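Local coordinates for uncharacterized NTF2-like protein (Burkholderia thailandensis E264, PDB 3EC9) that is of unknown function but has the NTF2-like fold of SnoaL-like proteins, whose cone-shaped cavity, in relatives, often holds a small-molecule ligand, at residues B[105-110]-B[132-137]; B[47-52]-B[67-72]; B[72-77]-B[99-104]. All coordinates share one frame; numbering follows the deposited sequence.

Along the chain, interaction 2 closes before interaction 1 opens, and so does interaction 3, which follows interaction 2 and shares E72 with it. The three centres lie only about 10 to 12 Å apart, in a connected region of the NTF2-like fold. Interaction 2 sets helix 58-72 against the loop 47-52; interaction 3 takes the chain from that helix into strand 73-86 and pairs it with strand 89-100; interaction 1 lays helix 131-137 on the next strand, 106-118. Direct contacts tie them together: V134 packs on P50, F107 meets W73, and T103 OG1 bonds to A137 O. Interactions 1 and 2 also touch the second subunit, so that part of the region adjoins the dimer interface.

Interaction 1: B[105-110]-B[132-137]; sequences KSFECR and LLVAQA
The ring of F107 and the isopropyl group of V134 lie side by side and point the same way, with methyl CG2 of V134 resting over one face of the ring. This CH-pi contact puts CG2 4.1 Å from the ring centroid and only 27° off its normal. The F107 ring gets there because CG sits between the backbone N and the carbonyl carbon (chi1 79°). V134 CG2 also lies 4.0 Å from C109 SG, so the one methyl bridges F107 and C109, two positions apart on the strand. L133, one helix position earlier, meets C109 at CB rather than at SG: its CD2 lies 3.9 Å from C109 CB and also touches the backbone oxygen of E108. Near the helix end the small A137 lets the strand come close, its CB 4.1 Å from F107 CB. Helix 132-137 runs almost exactly antiparallel to strand 106-110, at 174°, their axes approaching to 7.4 Å. Beyond A137, the extended chain of K105 passes alongside the last turn, with CB 3.5 Å from A137 O. A water accepts from K105 NZ and donates to Q136 O (2.8 Å), while NZ also bonds directly to Q139 O. W73, from strand 73-86 two strands away in the sheet, meets the F107 ring and touches V134 and A137. The chemistry divides accordingly: an aromatic ring, a thiol and small or branched aliphatic groups hold the helix to the sheet, while the lysine ammonium, placed where backbone carbonyls emerge near the C-terminal end of the helix, probably gains from the negative end of its dipole.

Interaction 2: B[47-52]-B[67-72]; sequences AGFPCA and RRLGEE
E72 OE1 takes two hydrogen bonds, one from a water and one from NE of R68, the arginine that lies against P50 and C51 across this contact. R68 NE donates to E72 OE1 at 3.0 Å, almost straight at 174°, in a salt bridge one helical turn along. The carboxylate oxygen lies in the guanidinium plane but receives the bond from above its own plane, 46° out of it. This bond helps to fix how the guanidinium is turned, so that a face rather than an edge is offered to P50. The backbone oxygen of P50 lies over that face, 3.0 Å from R68 NH1. Because it sits above the plane, the N-H groups do not aim at it and the approach is not a hydrogen bond; any attraction is probably electrostatic, between a cation and a carbonyl dipole. The arginine spans the gap because its chain is extended from CG to NE, with CG anti to the backbone N (chi1 -179°). Its aliphatic part is used too: CD packs 3.9 Å from C51 SG. L69 adds the apolar half of the contact. One methyl, CD2, lies 4.1 Å from F49 CZ and 4.2 Å from C51 SG, the F49 and L69 side chains crossing at about a right angle. Cysteine suits this buried place, being compact and polarisable enough to meet both a leucine methyl and an arginine methylene. F49 to A52 form a type I beta turn, closed by A52 N to F49 O, and the ring of P50 holds phi near the value its second position needs. The whole is a helix-to-loop contact of the NTF2-like fold, in which helix 58-72 packs against the loop between strands 41-45 and 53-55.

Interaction 3: B[72-77]-B[99-104]; sequences EWDGYT and TYRRTG
This is an antiparallel beta pairing at the open end of the hairpin formed by strands 73-86 and 89-100 of the NTF2-like sheet, where helix 58-72 gives way to strand. D74 and T99 form a hydrogen-bonded pair, D74 N giving to T99 O at 2.7 Å and T99 N returning to D74 O at 3.0 Å. W73 and Y100 form the adjoining non-hydrogen-bonded pair, with both side chains on the same face of the sheet. Their rings make an edge-to-face stack: the edge of Y100 is directed at the six-membered ring of W73, centroids 4.8 Å apart and planes at 61°. Y100 CB adds a CH-pi contact over the same indole, so the broad tryptophan gives a floor to both the start and the rim of the tyrosine. With CG anti to its own backbone N (chi1 -164°), the Y100 ring is carried across the W73 face. Y76 CD2 lies over the opposite face of the indole, toward its rim. R101, just past the strand, lays its guanidinium face over W73 O and the CA of D74; its firmer polar partner is G70 O, and its ion pair with D74 is long. Glycine suits position 75, where the chain turns a corner at a positive phi of 69°. E72 O, the last helical carbonyl, is gripped twice, by R101 N at 2.9 Å and by a water that also accepts from R102 N. A second water links E72 OE1, the atom held by R68, to the phenol oxygen, Y100 OH, lying 2.8 Å from each.

Interaction 1: B[105-110]-B[132-137]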
loop_
_atom_site.group_PDB
_atom_site.type_symbol
_atom_site.label_atom_id
_atom_site.label_comp_id
_atom_site.label_asym_id
_atom_site.label_seq_id
_atom_site.Cartn_x
_atom_site.Cartn_y
_atom_site.Cartn_z
ATOM N N LYS B 105 -2.593 -23.324 5.741
ATOM C CA LYS B 105 -3.048 -22.606 4.553
ATOM C C LYS B 105 -2.032 -21.566 4.122
ATOM O O LYS B 105 -1.434 -20.887 4.952
ATOM C CB LYS B 105 -4.403 -21.916 4.781
ATOM C CG LYS B 105 -5.545 -22.852 5.063
ATOM C CD LYS B 105 -6.813 -22.086 5.311
ATOM C CE LYS B 105 -7.959 -23.037 5.670
ATOM N NZ LYS B 105 -9.241 -22.298 5.847
ATOM N N SER B 106 -1.785 -21.494 2.815
ATOM C CA SER B 106 -0.908 -20.460 2.244
ATOM C C SER B 106 -1.694 -19.284 1.673
ATOM O O SER B 106 -2.904 -19.367 1.484
ATOM C CB SER B 106 -0.003 -21.047 1.160
ATOM O OG SER B 106 -0.761 -21.621 0.120
ATOM N N PHE B 107 -0.981 -18.184 1.426
ATOM C CA PHE B 107 -1.508 -17.007 0.722
ATOM C C PHE B 107 -0.356 -16.428 -0.076
ATOM O O PHE B 107 0.842 -16.684 0.185
ATOM C CB PHE B 107 -2.014 -15.907 1.700
ATOM C CG PHE B 107 -0.883 -15.082 2.299
ATOM C CD1 PHE B 107 -0.138 -15.580 3.374
ATOM C CD2 PHE B 107 -0.539 -13.852 1.789
ATOM C CE1 PHE B 107 0.889 -14.855 3.907
ATOM C CE2 PHE B 107 0.497 -13.122 2.328
ATOM C CZ PHE B 107 1.223 -13.624 3.375
ATOM N N GLU B 108 -0.736 -15.597 -1.049
ATOM C CA GLU B 108 0.182 -14.713 -1.722
ATOM C C GLU B 108 -0.578 -13.405 -1.959
ATOM O O GLU B 108 -1.706 -13.411 -2.373
ATOM C CB GLU B 108 0.662 -15.331 -3.038
ATOM C CG GLU B 108 1.583 -14.444 -3.849
ATOM C CD GLU B 108 2.174 -15.130 -5.019
ATOM O OE1 GLU B 108 1.604 -16.137 -5.470
ATOM O OE2 GLU B 108 3.240 -14.659 -5.485
ATOM N N CYS B 109 0.061 -12.280 -1.732
ATOM C CA CYS B 109 -0.616 -10.998 -2.030
ATOM C C CYS B 109 0.373 -9.855 -2.277
ATOM O O CYS B 109 1.592 -10.007 -2.087
ATOM C CB CYS B 109 -1.579 -10.646 -0.882
ATOM S SG CYS B 109 -0.731 -10.081 0.653
ATOM N N ARG B 110 -0.153 -8.709 -2.674
ATOM C CA ARG B 110 0.657 -7.535 -2.925
ATOM C C ARG B 110 0.896 -6.724 -1.675
ATOM O O ARG B 110 0.131 -6.776 -0.686
ATOM C CB ARG B 110 -0.004 -6.678 -4.005
ATOM C CG ARG B 110 -0.108 -7.371 -5.392
ATOM C CD ARG B 110 1.197 -7.371 -6.065
ATOM N NE ARG B 110 1.489 -6.085 -6.698
ATOM C CZ ARG B 110 2.681 -5.735 -7.170
ATOM N NH1 ARG B 110 3.734 -6.519 -6.985
ATOM N NH2 ARG B 110 2.831 -4.601 -7.835
ATOM N N LEU B 132 -6.956 -8.846 3.973
ATOM C CA LEU B 132 -7.997 -9.877 3.848
ATOM C C LEU B 132 -7.371 -11.206 3.384
ATOM O O LEU B 132 -7.673 -12.251 3.929
ATOM C CB LEU B 132 -9.106 -9.450 2.890
ATOM C CG LEU B 132 -10.215 -10.469 2.694
ATOM C CD1 LEU B 132 -10.967 -10.683 4.032
ATOM C CD2 LEU B 132 -11.185 -10.055 1.566
ATOM N N LEU B 133 -6.521 -11.164 2.375
ATOM C CA LEU B 133 -5.878 -12.422 1.911
ATOM C C LEU B 133 -5.001 -13.061 2.968
ATOM O O LEU B 133 -4.955 -14.281 3.067
ATOM C CB LEU B 133 -5.109 -12.209 0.607
ATOM C CG LEU B 133 -5.940 -12.287 -0.690
ATOM C CD1 LEU B 133 -7.185 -11.402 -0.727
ATOM C CD2 LEU B 133 -5.071 -12.063 -1.954
ATOM N N VAL B 134 -4.270 -12.261 3.744
ATOM C CA VAL B 134 -3.499 -12.819 4.851
ATOM C C VAL B 134 -4.428 -13.462 5.907
ATOM O O VAL B 134 -4.248 -14.601 6.362
ATOM C CB VAL B 134 -2.635 -11.719 5.482
ATOM C CG1 VAL B 134 -1.891 -12.313 6.701
ATOM C CG2 VAL B 134 -1.655 -11.094 4.453
ATOM N N ALA B 135 -5.475 -12.732 6.252
ATOM C CA ALA B 135 -6.496 -13.213 7.179
ATOM C C ALA B 135 -7.172 -14.528 6.714
ATOM O O ALA B 135 -7.476 -15.404 7.535
ATOM C CB ALA B 135 -7.541 -12.099 7.437
ATOM N N GLN B 136 -7.397 -14.689 5.425
ATOM C CA GLN B 136 -8.015 -15.913 4.890
ATOM C C GLN B 136 -7.156 -17.142 5.219
ATOM O O GLN B 136 -7.668 -18.243 5.454
ATOM C CB GLN B 136 -8.215 -15.809 3.373
ATOM C CG GLN B 136 -9.346 -14.929 2.911
ATOM C CD GLN B 136 -9.319 -14.629 1.371
ATOM O OE1 GLN B 136 -8.378 -14.976 0.642
ATOM N NE2 GLN B 136 -10.371 -14.012 0.900
ATOM N N ALA B 137 -5.842 -16.976 5.177
ATOM C CA ALA B 137 -4.908 -18.059 5.470
ATOM C C ALA B 137 -4.982 -18.465 6.959
ATOM O O ALA B 137 -4.568 -19.552 7.321
ATOM C CB ALA B 137 -3.484 -17.666 5.084
HETATM O O HOH W 1 -9.394 -19.850 3.901
#

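Interaction 2: B[47-52]-B[67-72]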
loop_
_atom_site.group_PDB
_atom_site.type_symbol
_atom_site.label_atom_id
_atom_site.label_comp_id
_atom_site.label_asym_id
_atom_site.label_seq_id
_atom_site.Cartn_x
_atom_site.Cartn_y
_atom_site.Cartn_z
ATOM N N ALA B 47 -3.115 -1.896 10.171
ATOM C CA ALA B 47 -4.085 -2.168 11.205
ATOM C C ALA B 47 -4.657 -3.569 11.058
ATOM O O ALA B 47 -4.824 -4.281 12.071
ATOM C CB ALA B 47 -5.183 -1.108 11.154
ATOM N N GLY B 48 -4.995 -3.988 9.827
ATOM C CA GLY B 48 -5.556 -5.333 9.607
ATOM C C GLY B 48 -4.578 -6.482 9.535
ATOM O O GLY B 48 -5.002 -7.632 9.390
ATOM N N PHE B 49 -3.278 -6.179 9.633
ATOM C CA PHE B 49 -2.208 -7.198 9.536
ATOM C C PHE B 49 -2.027 -7.842 10.928
ATOM O O PHE B 49 -2.188 -7.145 11.934
ATOM C CB PHE B 49 -0.920 -6.548 9.042
ATOM C CG PHE B 49 0.133 -7.546 8.624
ATOM C CD1 PHE B 49 0.001 -8.274 7.439
ATOM C CD2 PHE B 49 1.256 -7.743 9.405
ATOM C CE1 PHE B 49 0.985 -9.174 7.090
ATOM C CE2 PHE B 49 2.222 -8.642 9.069
ATOM C CZ PHE B 49 2.091 -9.373 7.907
ATOM N N PRO B 50 -1.683 -9.156 11.019
ATOM C CA PRO B 50 -1.590 -9.749 12.370
ATOM C C PRO B 50 -0.622 -9.051 13.321
ATOM O O PRO B 50 -0.897 -8.935 14.519
ATOM C CB PRO B 50 -1.105 -11.188 12.116
ATOM C CG PRO B 50 -0.931 -11.350 10.635
ATOM C CD PRO B 50 -1.507 -10.156 9.957
ATOM N N CYS B 51 0.500 -8.576 12.770
ATOM C CA CYS B 51 1.485 -7.797 13.521
ATOM C C CYS B 51 1.169 -6.275 13.690
ATOM O O CYS B 51 2.089 -5.512 14.034
ATOM C CB CYS B 51 2.854 -7.996 12.894
ATOM S SG CYS B 51 3.301 -9.752 12.929
ATOM N N ALA B 52 -0.071 -5.880 13.383
ATOM C CA ALA B 52 -0.542 -4.515 13.444
ATOM C C ALA B 52 0.048 -3.746 14.615
ATOM O O ALA B 52 0.058 -4.225 15.758
ATOM C CB ALA B 52 -2.068 -4.450 13.550
ATOM N N ARG B 67 10.181 -11.662 14.631
ATOM C CA ARG B 67 10.160 -12.910 15.411
ATOM C C ARG B 67 8.779 -13.580 15.326
ATOM O O ARG B 67 8.681 -14.778 15.159
ATOM C CB ARG B 67 10.553 -12.660 16.865
ATOM C CG ARG B 67 10.386 -13.904 17.756
ATOM C CD ARG B 67 10.778 -13.641 19.215
ATOM N NE ARG B 67 9.825 -12.716 19.830
ATOM C CZ ARG B 67 9.784 -12.432 21.120
ATOM N NH1 ARG B 67 10.685 -12.918 21.934
ATOM N NH2 ARG B 67 8.870 -11.593 21.556
ATOM N N ARG B 68 7.704 -12.796 15.483
ATOM C CA ARG B 68 6.350 -13.332 15.462
ATOM C C ARG B 68 6.048 -13.943 14.094
ATOM O O ARG B 68 5.421 -15.020 14.010
ATOM C CB ARG B 68 5.345 -12.232 15.836
ATOM C CG ARG B 68 3.974 -12.695 15.859
ATOM C CD ARG B 68 2.993 -11.629 16.364
ATOM N NE ARG B 68 1.636 -12.050 16.039
ATOM C CZ ARG B 68 0.555 -11.338 16.262
ATOM N NH1 ARG B 68 0.651 -10.145 16.824
ATOM N NH2 ARG B 68 -0.627 -11.850 15.974
ATOM N N LEU B 69 6.498 -13.290 13.027
ATOM C CA LEU B 69 6.286 -13.835 11.688
ATOM C C LEU B 69 6.920 -15.227 11.579
ATOM O O LEU B 69 6.281 -16.153 11.040
ATOM C CB LEU B 69 6.779 -12.893 10.564
ATOM C CG LEU B 69 5.930 -11.650 10.248
ATOM C CD1 LEU B 69 6.636 -10.675 9.284
ATOM C CD2 LEU B 69 4.574 -12.089 9.740
ATOM N N GLY B 70 8.155 -15.364 12.080
ATOM C CA GLY B 70 8.895 -16.643 12.053
ATOM C C GLY B 70 8.220 -17.700 12.867
ATOM O O GLY B 70 8.239 -18.888 12.491
ATOM N N GLU B 71 7.614 -17.306 13.976
ATOM C CA GLU B 71 6.939 -18.269 14.857
ATOM C C GLU B 71 5.599 -18.749 14.286
ATOM O O GLU B 71 5.199 -19.894 14.529
ATOM C CB GLU B 71 6.685 -17.685 16.239
ATOM C CG GLU B 71 7.983 -17.400 16.978
ATOM C CD GLU B 71 7.793 -16.693 18.291
ATOM O OE1 GLU B 71 6.809 -15.946 18.444
ATOM O OE2 GLU B 71 8.685 -16.886 19.154
ATOM N N GLU B 72 4.871 -17.877 13.586
ATOM C CA GLU B 72 3.469 -18.160 13.236
ATOM C C GLU B 72 3.272 -18.630 11.786
ATOM O O GLU B 72 2.220 -19.153 11.436
ATOM C CB GLU B 72 2.598 -16.931 13.560
ATOM C CG GLU B 72 2.550 -16.641 15.057
ATOM C CD GLU B 72 1.653 -15.477 15.450
ATOM O OE1 GLU B 72 1.299 -14.636 14.580
ATOM O OE2 GLU B 72 1.241 -15.446 16.638
#

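Interaction 3: B[72-77]-B[99-104]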
loop_
_atom_site.group_PDB
_atom_site.type_symbol
_atom_site.label_atom_id
_atom_site.label_comp_id
_atom_site.label_asym_id
_atom_site.label_seq_id
_atom_site.Cartn_x
_atom_site.Cartn_y
_atom_site.Cartn_z
ATOM N N GLU B 72 4.871 -17.877 13.586
ATOM C CA GLU B 72 3.469 -18.160 13.236
ATOM C C GLU B 72 3.272 -18.630 11.786
ATOM O O GLU B 72 2.220 -19.153 11.436
ATOM C CB GLU B 72 2.598 -16.931 13.560
ATOM C CG GLU B 72 2.550 -16.641 15.057
ATOM C CD GLU B 72 1.653 -15.477 15.450
ATOM O OE1 GLU B 72 1.299 -14.636 14.580
ATOM O OE2 GLU B 72 1.241 -15.446 16.638
ATOM N N TRP B 73 4.301 -18.451 10.969
ATOM C CA TRP B 73 4.288 -18.751 9.522
ATOM C C TRP B 73 5.507 -19.579 9.160
ATOM O O TRP B 73 6.607 -19.373 9.723
ATOM C CB TRP B 73 4.345 -17.454 8.703
ATOM C CG TRP B 73 3.223 -16.548 8.957
ATOM C CD1 TRP B 73 3.145 -15.619 9.962
ATOM C CD2 TRP B 73 1.983 -16.490 8.269
ATOM N NE1 TRP B 73 1.970 -14.969 9.913
ATOM C CE2 TRP B 73 1.229 -15.434 8.866
ATOM C CE3 TRP B 73 1.445 -17.155 7.142
ATOM C CZ2 TRP B 73 -0.043 -15.080 8.434
ATOM C CZ3 TRP B 73 0.162 -16.791 6.719
ATOM C CH2 TRP B 73 -0.561 -15.767 7.366
ATOM N N ASP B 74 5.292 -20.524 8.236
ATOM C CA ASP B 74 6.340 -21.240 7.541
ATOM C C ASP B 74 6.654 -20.522 6.227
ATOM O O ASP B 74 5.758 -20.268 5.415
ATOM C CB ASP B 74 5.869 -22.651 7.216
ATOM C CG ASP B 74 6.994 -23.530 6.639
ATOM O OD1 ASP B 74 8.192 -23.183 6.792
ATOM O OD2 ASP B 74 6.677 -24.596 6.056
ATOM N N GLY B 75 7.920 -20.125 6.042
ATOM C CA GLY B 75 8.350 -19.596 4.773
ATOM C C GLY B 75 7.775 -18.231 4.415
ATOM O O GLY B 75 7.543 -17.932 3.225
ATOM N N TYR B 76 7.535 -17.427 5.444
ATOM C CA TYR B 76 7.065 -16.063 5.247
ATOM C C TYR B 76 8.111 -15.288 4.438
ATOM O O TYR B 76 9.261 -15.170 4.853
ATOM C CB TYR B 76 6.772 -15.310 6.570
ATOM C CG TYR B 76 5.864 -14.119 6.269
ATOM C CD1 TYR B 76 6.372 -12.895 5.814
ATOM C CD2 TYR B 76 4.495 -14.233 6.375
ATOM C CE1 TYR B 76 5.521 -11.847 5.479
ATOM C CE2 TYR B 76 3.658 -13.188 6.089
ATOM C CZ TYR B 76 4.182 -12.000 5.604
ATOM O OH TYR B 76 3.306 -10.966 5.318
ATOM N N THR B 77 7.698 -14.780 3.278
ATOM C CA THR B 77 8.642 -14.203 2.303
ATOM C C THR B 77 8.132 -12.884 1.735
ATOM O O THR B 77 6.942 -12.756 1.472
ATOM C CB THR B 77 8.801 -15.206 1.126
ATOM O OG1 THR B 77 9.302 -16.457 1.628
ATOM C CG2 THR B 77 9.772 -14.697 0.072
ATOM N N THR B 99 2.870 -19.647 4.688
ATOM C CA THR B 99 1.924 -20.678 5.108
ATOM C C THR B 99 1.721 -20.527 6.626
ATOM O O THR B 99 2.697 -20.538 7.390
ATOM C CB THR B 99 2.442 -22.112 4.770
ATOM O OG1 THR B 99 2.613 -22.228 3.350
ATOM C CG2 THR B 99 1.466 -23.181 5.308
ATOM N N TYR B 100 0.474 -20.300 7.026
ATOM C CA TYR B 100 0.157 -20.122 8.431
ATOM C C TYR B 100 0.244 -21.471 9.123
ATOM O O TYR B 100 -0.429 -22.444 8.732
ATOM C CB TYR B 100 -1.228 -19.569 8.571
ATOM C CG TYR B 100 -1.541 -18.995 9.912
ATOM C CD1 TYR B 100 -0.777 -17.953 10.458
ATOM C CD2 TYR B 100 -2.629 -19.466 10.645
ATOM C CE1 TYR B 100 -1.081 -17.413 11.691
ATOM C CE2 TYR B 100 -2.964 -18.910 11.888
ATOM C CZ TYR B 100 -2.190 -17.879 12.400
ATOM O OH TYR B 100 -2.497 -17.265 13.595
ATOM N N ARG B 101 1.093 -21.547 10.141
ATOM C CA ARG B 101 1.379 -22.845 10.783
ATOM C C ARG B 101 0.150 -23.508 11.416
ATOM O O ARG B 101 0.000 -24.746 11.348
ATOM C CB ARG B 101 2.498 -22.725 11.806
ATOM C CG ARG B 101 3.878 -22.407 11.245
ATOM C CD ARG B 101 4.936 -22.436 12.342
ATOM N NE ARG B 101 6.183 -21.726 12.021
ATOM C CZ ARG B 101 7.156 -22.197 11.232
ATOM N NH1 ARG B 101 7.022 -23.361 10.599
ATOM N NH2 ARG B 101 8.262 -21.473 11.033
ATOM N N ARG B 102 -0.726 -22.717 12.027
ATOM C CA ARG B 102 -1.906 -23.288 12.730
ATOM C C ARG B 102 -2.924 -23.984 11.810
ATOM O O ARG B 102 -3.554 -24.996 12.181
ATOM C CB ARG B 102 -2.620 -22.197 13.563
ATOM C CG ARG B 102 -3.790 -22.747 14.419
ATOM C CD ARG B 102 -4.058 -21.938 15.712
ATOM N NE ARG B 102 -4.218 -20.516 15.440
ATOM C CZ ARG B 102 -5.330 -19.938 14.983
ATOM N NH1 ARG B 102 -6.440 -20.649 14.767
ATOM N NH2 ARG B 102 -5.332 -18.630 14.744
ATOM N N THR B 103 -3.068 -23.481 10.598
ATOM C CA THR B 103 -4.083 -23.962 9.660
ATOM C C THR B 103 -3.481 -24.734 8.488
ATOM O O THR B 103 -4.180 -25.504 7.836
ATOM C CB THR B 103 -4.849 -22.789 9.097
ATOM O OG1 THR B 103 -3.908 -21.992 8.361
ATOM C CG2 THR B 103 -5.463 -21.928 10.183
ATOM N N GLY B 104 -2.205 -24.493 8.169
ATOM C CA GLY B 104 -1.549 -25.117 7.021
ATOM C C GLY B 104 -1.883 -24.465 5.678
ATOM O O GLY B 104 -1.473 -24.963 4.619
HETATM O O HOH W 2 0.462 -20.217 13.214
HETATM O O HOH W 3 -1.459 -14.766 14.321
#